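Local atomic coordinates of cysteine synthase (Fusobacterium nucleatum subsp. nucleatum strain ATCC 25586, PDB entry 5XEM), a protein that uses pyridoxal 5'-phosphate in beta-replacement chemistry, producing hydrogen sulfide and lanthionine from L-cysteine, and probably makes L-cysteine from O-acetyl-L-serine and sulfide. Residues P18-N23 against V34-S39; D47-K52 against K154-T159. One frame throughout, in Å; residues are numbered along the deposited sequence. Where two conformers were deposited one is given.

In the fold
Interaction 1 closes first along the chain and interaction 2 follows it, their centres about 18 Å apart. Residues 18-23 and 34-39 carry the two strands, 19-21 and 31-36, of a beta hairpin at one edge of the mixed six-stranded sheet, where strand 31-36 runs parallel to strand 291-296. The next helix, 46-60, supplies residues 47-52 and packs on helix 151-167 beside the cofactor. A salt bridge couples the two contacts: Glu-37 OE1 lies 2.7 Å from Arg-48 NE. Glu-163, from helix 151-167, pairs with both Lys-35 and Arg-48. Hairpin and helix pair are thus joined by charged side chains within the fold of this pyridoxal-phosphate enzyme, the helix pair being nearer the cofactor.

Interaction 1: residues P18-N23 against V34-S39; sequences PLVKIN and VKLEGS
Three backbone hydrogen bonds join Pro-18 and Val-20 to Val-34 and Leu-36. Leu-36 N donates to Pro-18 O at 2.9 Å, almost straight at 172°, while Val-20 and Val-34 exchange a reciprocal pair, with Val-20 N 2.9 Å from Val-34 O and Val-34 N 2.8 Å from Val-20 O. In the conformer given, Val-20 CG2 comes to 3.3 Å from Leu-36 CD1, a closeness that is doubtful because the valine was deposited in two conformers. Ile-22 CD1 meets Val-34 CG2 at 3.8 Å, and the Pro-18 ring rests its CD on Ser-39 OG at 3.5 Å. Strands 19-21 and 31-36 form an antiparallel beta hairpin; the axes of the segments 19-21 and 34-36 run 140° apart. Leu-19 and Lys-35, a non-hydrogen-bonded pair, lie on the sheet face opposite that of Val-20 and Val-34, CD2 of the leucine lying 3.8 Å from CB of the lysine. With CG anti to its backbone nitrogen (chi1 -173°), the lysine chain leads away toward helix 151-167, and its NZ binds Thr-17 OG1 besides Glu-163. Leu-13 of the second subunit packs on both Pro-18 and Leu-36, and backbone bonds from Leu-19 and Lys-21 also reach that subunit.

Interaction 2: residues D47-K52 against K154-T159; sequences DRIALK and KAHYET
Thr-159 OG1 is held from two sides: it accepts from Arg-48 NH1 at 2.9 Å and donates to Ala-155 O, one turn back in its own helix, at 2.7 Å. The arginine bond is bent, 132° at the hydrogen, and the hydroxyl lies near the guanidinium edge, tilted from its plane. Ala-155 O also takes the amide of Thr-159, the two donors reaching it from opposite faces of the carbonyl plane. Extended from CG to NE, the Arg-48 chain passes His-156, its guanidinium turned 45° from the imidazole; its buried charge also meets Glu-37 and Glu-163. Ile-49 CG2 approaches the same ring obliquely, 3.4 Å from His-156 NE2, while His-156 ND1 is bonded to Thr-160 OG1. At the centre, Ala-155 CB fits against Arg-48 O at 3.7 Å. Lys-52 runs over this alanine and, bending at its last torsion, brings NZ into a salt bridge with Glu-158 OE1 at 3.1 Å, met on the syn side. Lys-154 NZ stands 3.8 Å from Lys-52 NZ; Glu-158, shared by both lysines (its bond from Lys-154 NZ to OE2 is weak), probably offsets their repulsion. The segment axes, 9.2 Å apart, cross at 108°, a steep helix-helix packing bordering the cofactor site, where His-156 touches the pyridoxal-phosphate-binding Ser-184.

Interaction 1: residues P18-N23 against V34-S39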
ATOM      1  N   PRO A  18       6.207   9.866  -3.159  1.00 14.60           N
ATOM      2  CA  PRO A  18       6.876  10.097  -4.443  1.00 14.82           C
ATOM      3  C   PRO A  18       6.030  10.795  -5.502  1.00 15.16           C
ATOM      4  O   PRO A  18       4.774  10.706  -5.491  1.00 14.77           O
ATOM      5  CB  PRO A  18       7.246   8.686  -4.880  1.00 15.24           C
ATOM      6  CG  PRO A  18       6.218   7.805  -4.244  1.00 15.68           C
ATOM      7  CD  PRO A  18       5.904   8.443  -2.919  1.00 15.08           C
ATOM      8  N   LEU A  19       6.726  11.487  -6.406  1.00 16.31           N
ATOM      9  CA  LEU A  19       6.146  12.109  -7.602  1.00 17.10           C
ATOM     10  C   LEU A  19       6.621  11.246  -8.765  1.00 16.46           C
ATOM     11  O   LEU A  19       7.814  11.048  -8.932  1.00 18.30           O
ATOM     12  CB  LEU A  19       6.729  13.507  -7.847  1.00 18.70           C
ATOM     13  CG  LEU A  19       5.906  14.767  -7.683  1.00 20.17           C
ATOM     14  CD1 LEU A  19       6.641  15.941  -8.334  1.00 18.97           C
ATOM     15  CD2 LEU A  19       4.489  14.639  -8.234  1.00 19.59           C
ATOM     16  N   VAL A  20       5.719  10.734  -9.567  1.00 15.56           N
ATOM     17  CA  VAL A  20       6.079   9.849 -10.669  0.50 15.57           C
ATOM     18  C   VAL A  20       5.709  10.489 -11.996  1.00 15.90           C
ATOM     19  O   VAL A  20       4.608  11.015 -12.143  1.00 15.27           O
ATOM     20  CB  VAL A  20       5.330   8.514 -10.541  0.50 15.35           C
ATOM     21  CG1 VAL A  20       5.742   7.540 -11.648  0.50 15.64           C
ATOM     22  CG2 VAL A  20       5.588   7.910  -9.171  0.50 15.02           C
ATOM     23  N   LYS A  21       6.611  10.419 -12.962  1.00 17.04           N
ATOM     24  CA  LYS A  21       6.316  10.953 -14.298  1.00 18.63           C
ATOM     25  C   LYS A  21       5.492   9.964 -15.089  1.00 17.27           C
ATOM     26  O   LYS A  21       5.720   8.764 -14.987  1.00 18.29           O
ATOM     27  CB  LYS A  21       7.599  11.265 -15.077  1.00 21.03           C
ATOM     28  CG  LYS A  21       7.293  11.839 -16.460  1.00 23.80           C
ATOM     29  CD  LYS A  21       8.276  12.921 -16.874  1.00 27.82           C
ATOM     30  CE  LYS A  21       7.941  13.444 -18.280  1.00 30.90           C
ATOM     31  NZ  LYS A  21       9.027  13.116 -19.250  1.00 32.79           N
ATOM     32  N   ILE A  22       4.563  10.470 -15.891  1.00 16.46           N
ATOM     33  CA  ILE A  22       3.721   9.648 -16.751  1.00 16.87           C
ATOM     34  C   ILE A  22       4.443   9.480 -18.092  1.00 18.52           C
ATOM     35  O   ILE A  22       4.760  10.477 -18.747  1.00 18.99           O
ATOM     36  CB  ILE A  22       2.322  10.276 -16.926  1.00 16.41           C
ATOM     37  CG1 ILE A  22       1.589  10.301 -15.581  1.00 15.84           C
ATOM     38  CG2 ILE A  22       1.467   9.527 -17.946  1.00 16.21           C
ATOM     39  CD1 ILE A  22       1.157   8.933 -15.078  1.00 15.80           C
ATOM     40  N   ASN A  23       4.707   8.237 -18.471  1.00 20.13           N
ATOM     41  CA  ASN A  23       5.589   7.932 -19.616  1.00 22.52           C
ATOM     42  C   ASN A  23       4.925   7.262 -20.789  1.00 23.84           C
ATOM     43  O   ASN A  23       5.397   7.389 -21.906  1.00 23.38           O
ATOM     44  CB  ASN A  23       6.719   7.001 -19.209  1.00 23.69           C
ATOM     45  CG  ASN A  23       7.489   7.507 -18.043  1.00 24.86           C
ATOM     46  OD1 ASN A  23       8.124   8.553 -18.122  1.00 26.70           O
ATOM     47  ND2 ASN A  23       7.445   6.757 -16.929  1.00 25.14           N
ATOM     48  N   VAL A  34       2.416  12.468 -11.113  1.00 12.70           N
ATOM     49  CA  VAL A  34       1.378  12.068 -10.174  1.00 11.98           C
ATOM     50  C   VAL A  34       2.040  11.939  -8.803  1.00 11.92           C
ATOM     51  O   VAL A  34       3.053  11.261  -8.654  1.00 12.42           O
ATOM     52  CB  VAL A  34       0.718  10.750 -10.608  1.00 12.09           C
ATOM     53  CG1 VAL A  34      -0.344  10.293  -9.613  1.00 12.40           C
ATOM     54  CG2 VAL A  34       0.114  10.898 -12.010  1.00 12.31           C
ATOM     55  N   LYS A  35       1.474  12.616  -7.816  1.00 11.54           N
ATOM     56  CA  LYS A  35       1.972  12.523  -6.448  1.00 11.51           C
ATOM     57  C   LYS A  35       1.183  11.402  -5.773  1.00 11.09           C
ATOM     58  O   LYS A  35      -0.044  11.497  -5.635  1.00 10.06           O
ATOM     59  CB  LYS A  35       1.823  13.835  -5.713  1.00 12.33           C
ATOM     60  CG  LYS A  35       2.514  13.766  -4.338  1.00 13.16           C
ATOM     61  CD  LYS A  35       2.877  15.106  -3.768  1.00 14.81           C
ATOM     62  CE  LYS A  35       3.489  15.028  -2.385  1.00 13.82           C
ATOM     63  NZ  LYS A  35       4.845  14.399  -2.355  1.00 14.00           N
ATOM     64  N   LEU A  36       1.878  10.325  -5.433  1.00 10.63           N
ATOM     65  CA  LEU A  36       1.225   9.067  -5.026  1.00 10.82           C
ATOM     66  C   LEU A  36       0.983   9.024  -3.530  1.00 10.03           C
ATOM     67  O   LEU A  36       1.800   8.514  -2.780  1.00  9.91           O
ATOM     68  CB  LEU A  36       2.046   7.876  -5.465  1.00 11.34           C
ATOM     69  CG  LEU A  36       2.233   7.690  -6.989  1.00 12.60           C
ATOM     70  CD1 LEU A  36       3.234   6.542  -7.269  1.00 13.34           C
ATOM     71  CD2 LEU A  36       0.889   7.458  -7.665  1.00 12.19           C
ATOM     72  N   GLU A  37      -0.144   9.588  -3.089  1.00 10.85           N
ATOM     73  CA  GLU A  37      -0.450   9.613  -1.656  1.00 10.54           C
ATOM     74  C   GLU A  37      -0.885   8.233  -1.143  1.00 10.77           C
ATOM     75  O   GLU A  37      -0.984   8.003   0.055  1.00  9.74           O
ATOM     76  CB  GLU A  37      -1.490  10.676  -1.343  1.00 11.16           C
ATOM     77  CG  GLU A  37      -0.972  12.071  -1.651  1.00 11.98           C
ATOM     78  CD  GLU A  37       0.050  12.512  -0.626  1.00 12.58           C
ATOM     79  OE1 GLU A  37      -0.288  12.495   0.578  1.00 13.75           O
ATOM     80  OE2 GLU A  37       1.179  12.874  -1.020  1.00 14.47           O
ATOM     81  N   GLY A  38      -1.112   7.307  -2.061  1.00 10.89           N
ATOM     82  CA  GLY A  38      -1.273   5.920  -1.694  1.00 11.29           C
ATOM     83  C   GLY A  38      -0.037   5.284  -1.081  1.00 12.00           C
ATOM     84  O   GLY A  38      -0.139   4.228  -0.501  1.00 13.44           O
ATOM     85  N   SER A  39       1.122   5.928  -1.211  1.00 12.99           N
ATOM     86  CA  SER A  39       2.352   5.450  -0.597  1.00 13.78           C
ATOM     87  C   SER A  39       2.363   5.673   0.908  1.00 12.88           C
ATOM     88  O   SER A  39       3.184   5.069   1.602  1.00 12.81           O
ATOM     89  CB  SER A  39       3.566   6.140  -1.197  1.00 16.34           C
ATOM     90  OG  SER A  39       3.671   5.800  -2.576  1.00 20.56           O
TER

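Interaction 2: residues D47-K52 against K154-T159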
ATOM      1  N   ASP A  47      -3.851  10.300   5.929  1.00 11.39           N
ATOM      2  CA  ASP A  47      -2.901  10.084   7.003  1.00 11.50           C
ATOM      3  C   ASP A  47      -2.323  11.455   7.460  1.00 11.35           C
ATOM      4  O   ASP A  47      -2.080  11.677   8.668  1.00 10.69           O
ATOM      5  CB  ASP A  47      -1.707   9.260   6.509  1.00 12.16           C
ATOM      6  CG  ASP A  47      -1.978   7.784   6.358  1.00 13.17           C
ATOM      7  OD1 ASP A  47      -3.156   7.363   6.451  1.00 13.47           O
ATOM      8  OD2 ASP A  47      -0.979   7.037   6.129  1.00 14.05           O
ATOM      9  N   ARG A  48      -2.038  12.345   6.503  1.00 11.31           N
ATOM     10  CA  ARG A  48      -1.441  13.658   6.832  1.00 10.98           C
ATOM     11  C   ARG A  48      -2.354  14.495   7.728  1.00 10.73           C
ATOM     12  O   ARG A  48      -1.884  15.117   8.713  1.00 10.66           O
ATOM     13  CB  ARG A  48      -1.118  14.488   5.593  1.00 11.53           C
ATOM     14  CG  ARG A  48      -0.078  13.907   4.674  1.00 11.89           C
ATOM     15  CD  ARG A  48       0.000  14.715   3.402  1.00 12.42           C
ATOM     16  NE  ARG A  48       0.872  14.151   2.389  1.00 12.46           N
ATOM     17  CZ  ARG A  48       2.164  14.420   2.206  1.00 12.39           C
ATOM     18  NH1 ARG A  48       2.835  15.216   3.051  1.00 13.06           N
ATOM     19  NH2 ARG A  48       2.808  13.844   1.219  1.00 12.68           N
ATOM     20  N   ILE A  49      -3.647  14.515   7.403  1.00  9.95           N
ATOM     21  CA  ILE A  49      -4.616  15.309   8.179  1.00 10.16           C
ATOM     22  C   ILE A  49      -5.002  14.639   9.484  1.00 10.56           C
ATOM     23  O   ILE A  49      -5.201  15.327  10.501  1.00 10.20           O
ATOM     24  CB  ILE A  49      -5.860  15.786   7.353  1.00 10.11           C
ATOM     25  CG1 ILE A  49      -6.955  14.721   7.150  1.00 10.21           C
ATOM     26  CG2 ILE A  49      -5.400  16.436   6.048  1.00 10.19           C
ATOM     27  CD1 ILE A  49      -8.299  15.336   6.697  1.00  9.86           C
ATOM     28  N   ALA A  50      -5.094  13.304   9.478  1.00 10.36           N
ATOM     29  CA  ALA A  50      -5.311  12.559  10.708  1.00 10.36           C
ATOM     30  C   ALA A  50      -4.211  12.883  11.726  1.00 10.69           C
ATOM     31  O   ALA A  50      -4.491  13.159  12.888  1.00 10.12           O
ATOM     32  CB  ALA A  50      -5.356  11.062  10.424  1.00 10.19           C
ATOM     33  N   LEU A  51      -2.965  12.834  11.265  1.00 11.22           N
ATOM     34  CA  LEU A  51      -1.834  13.111  12.133  1.00 11.99           C
ATOM     35  C   LEU A  51      -1.881  14.538  12.647  1.00 11.51           C
ATOM     36  O   LEU A  51      -1.766  14.770  13.853  1.00 11.41           O
ATOM     37  CB  LEU A  51      -0.523  12.904  11.409  1.00 12.53           C
ATOM     38  CG  LEU A  51       0.739  13.071  12.265  1.00 13.85           C
ATOM     39  CD1 LEU A  51       0.715  12.127  13.464  1.00 15.03           C
ATOM     40  CD2 LEU A  51       1.976  12.877  11.407  1.00 14.48           C
ATOM     41  N   LYS A  52      -2.034  15.499  11.753  1.00 11.76           N
ATOM     42  CA  LYS A  52      -1.995  16.875  12.214  1.00 12.10           C
ATOM     43  C   LYS A  52      -3.183  17.239  13.108  1.00 11.73           C
ATOM     44  O   LYS A  52      -2.997  17.923  14.127  1.00 11.13           O
ATOM     45  CB  LYS A  52      -1.864  17.870  11.075  1.00 13.31           C
ATOM     46  CG  LYS A  52      -1.527  19.265  11.630  1.00 14.59           C
ATOM     47  CD  LYS A  52      -1.105  20.279  10.595  1.00 15.38           C
ATOM     48  CE  LYS A  52      -0.771  21.628  11.217  1.00 16.09           C
ATOM     49  NZ  LYS A  52       0.499  21.626  11.978  1.00 15.42           N
ATOM     50  N   LYS A 154      -4.052  23.001   6.483  1.00 14.09           N
ATOM     51  CA  LYS A 154      -2.683  23.351   6.932  1.00 15.14           C
ATOM     52  C   LYS A 154      -1.663  22.196   6.831  1.00 13.88           C
ATOM     53  O   LYS A 154      -0.497  22.441   6.599  1.00 13.13           O
ATOM     54  CB  LYS A 154      -2.665  23.908   8.350  1.00 18.14           C
ATOM     55  CG  LYS A 154      -3.313  25.280   8.426  1.00 22.80           C
ATOM     56  CD  LYS A 154      -3.396  25.868   9.836  1.00 24.99           C
ATOM     57  CE  LYS A 154      -2.021  26.016  10.448  1.00 27.72           C
ATOM     58  NZ  LYS A 154      -1.566  24.657  10.834  1.00 31.23           N
ATOM     59  N   ALA A 155      -2.102  20.950   7.000  1.00 12.47           N
ATOM     60  CA  ALA A 155      -1.214  19.803   6.852  1.00 11.77           C
ATOM     61  C   ALA A 155      -0.615  19.781   5.442  1.00 11.63           C
ATOM     62  O   ALA A 155       0.593  19.619   5.278  1.00 11.70           O
ATOM     63  CB  ALA A 155      -1.968  18.492   7.157  1.00 11.28           C
ATOM     64  N   HIS A 156      -1.455  20.052   4.446  1.00 11.83           N
ATOM     65  CA  HIS A 156      -1.051  20.041   3.027  1.00 12.49           C
ATOM     66  C   HIS A 156      -0.272  21.294   2.666  1.00 13.82           C
ATOM     67  O   HIS A 156       0.648  21.255   1.851  1.00 14.69           O
ATOM     68  CB  HIS A 156      -2.279  19.929   2.143  1.00 11.85           C
ATOM     69  CG  HIS A 156      -3.034  18.610   2.327  1.00 11.20           C
ATOM     70  ND1 HIS A 156      -2.519  17.423   1.941  1.00 11.38           N
ATOM     71  CD2 HIS A 156      -4.271  18.342   2.891  1.00 11.79           C
ATOM     72  CE1 HIS A 156      -3.403  16.431   2.245  1.00 11.51           C
ATOM     73  NE2 HIS A 156      -4.493  17.004   2.801  1.00 11.47           N
ATOM     74  N   TYR A 157      -0.665  22.411   3.267  1.00 14.12           N
ATOM     75  CA  TYR A 157       0.102  23.666   3.110  1.00 15.63           C
ATOM     76  C   TYR A 157       1.552  23.474   3.569  1.00 15.53           C
ATOM     77  O   TYR A 157       2.483  23.945   2.897  1.00 17.11           O
ATOM     78  CB  TYR A 157      -0.595  24.748   3.912  1.00 16.74           C
ATOM     79  CG  TYR A 157       0.077  26.097   3.949  1.00 17.41           C
ATOM     80  CD1 TYR A 157      -0.223  27.060   2.995  1.00 19.37           C
ATOM     81  CD2 TYR A 157       0.943  26.439   4.997  1.00 18.66           C
ATOM     82  CE1 TYR A 157       0.361  28.326   3.045  1.00 19.97           C
ATOM     83  CE2 TYR A 157       1.538  27.693   5.056  1.00 20.15           C
ATOM     84  CZ  TYR A 157       1.232  28.632   4.080  1.00 20.25           C
ATOM     85  OH  TYR A 157       1.798  29.886   4.127  1.00 20.94           O
ATOM     86  N   GLU A 158       1.722  22.763   4.683  1.00 16.07           N
ATOM     87  CA  GLU A 158       3.027  22.529   5.328  1.00 16.72           C
ATOM     88  C   GLU A 158       3.886  21.430   4.753  1.00 16.40           C
ATOM     89  O   GLU A 158       5.115  21.520   4.824  1.00 17.49           O
ATOM     90  CB  GLU A 158       2.835  22.276   6.822  1.00 18.58           C
ATOM     91  CG  GLU A 158       2.345  23.545   7.515  1.00 20.60           C
ATOM     92  CD  GLU A 158       2.028  23.357   8.973  1.00 22.03           C
ATOM     93  OE1 GLU A 158       2.165  22.226   9.487  1.00 21.95           O
ATOM     94  OE2 GLU A 158       1.609  24.346   9.608  1.00 25.27           O
ATOM     95  N   THR A 159       3.276  20.381   4.219  1.00 15.01           N
ATOM     96  CA  THR A 159       4.047  19.199   3.839  1.00 14.87           C
ATOM     97  C   THR A 159       3.835  18.899   2.386  1.00 13.67           C
ATOM     98  O   THR A 159       4.773  19.053   1.611  1.00 13.98           O
ATOM     99  CB  THR A 159       3.751  18.008   4.768  1.00 14.58           C
ATOM    100  OG1 THR A 159       2.370  17.643   4.662  1.00 15.47           O
ATOM    101  CG2 THR A 159       4.086  18.430   6.235  1.00 16.12           C
TER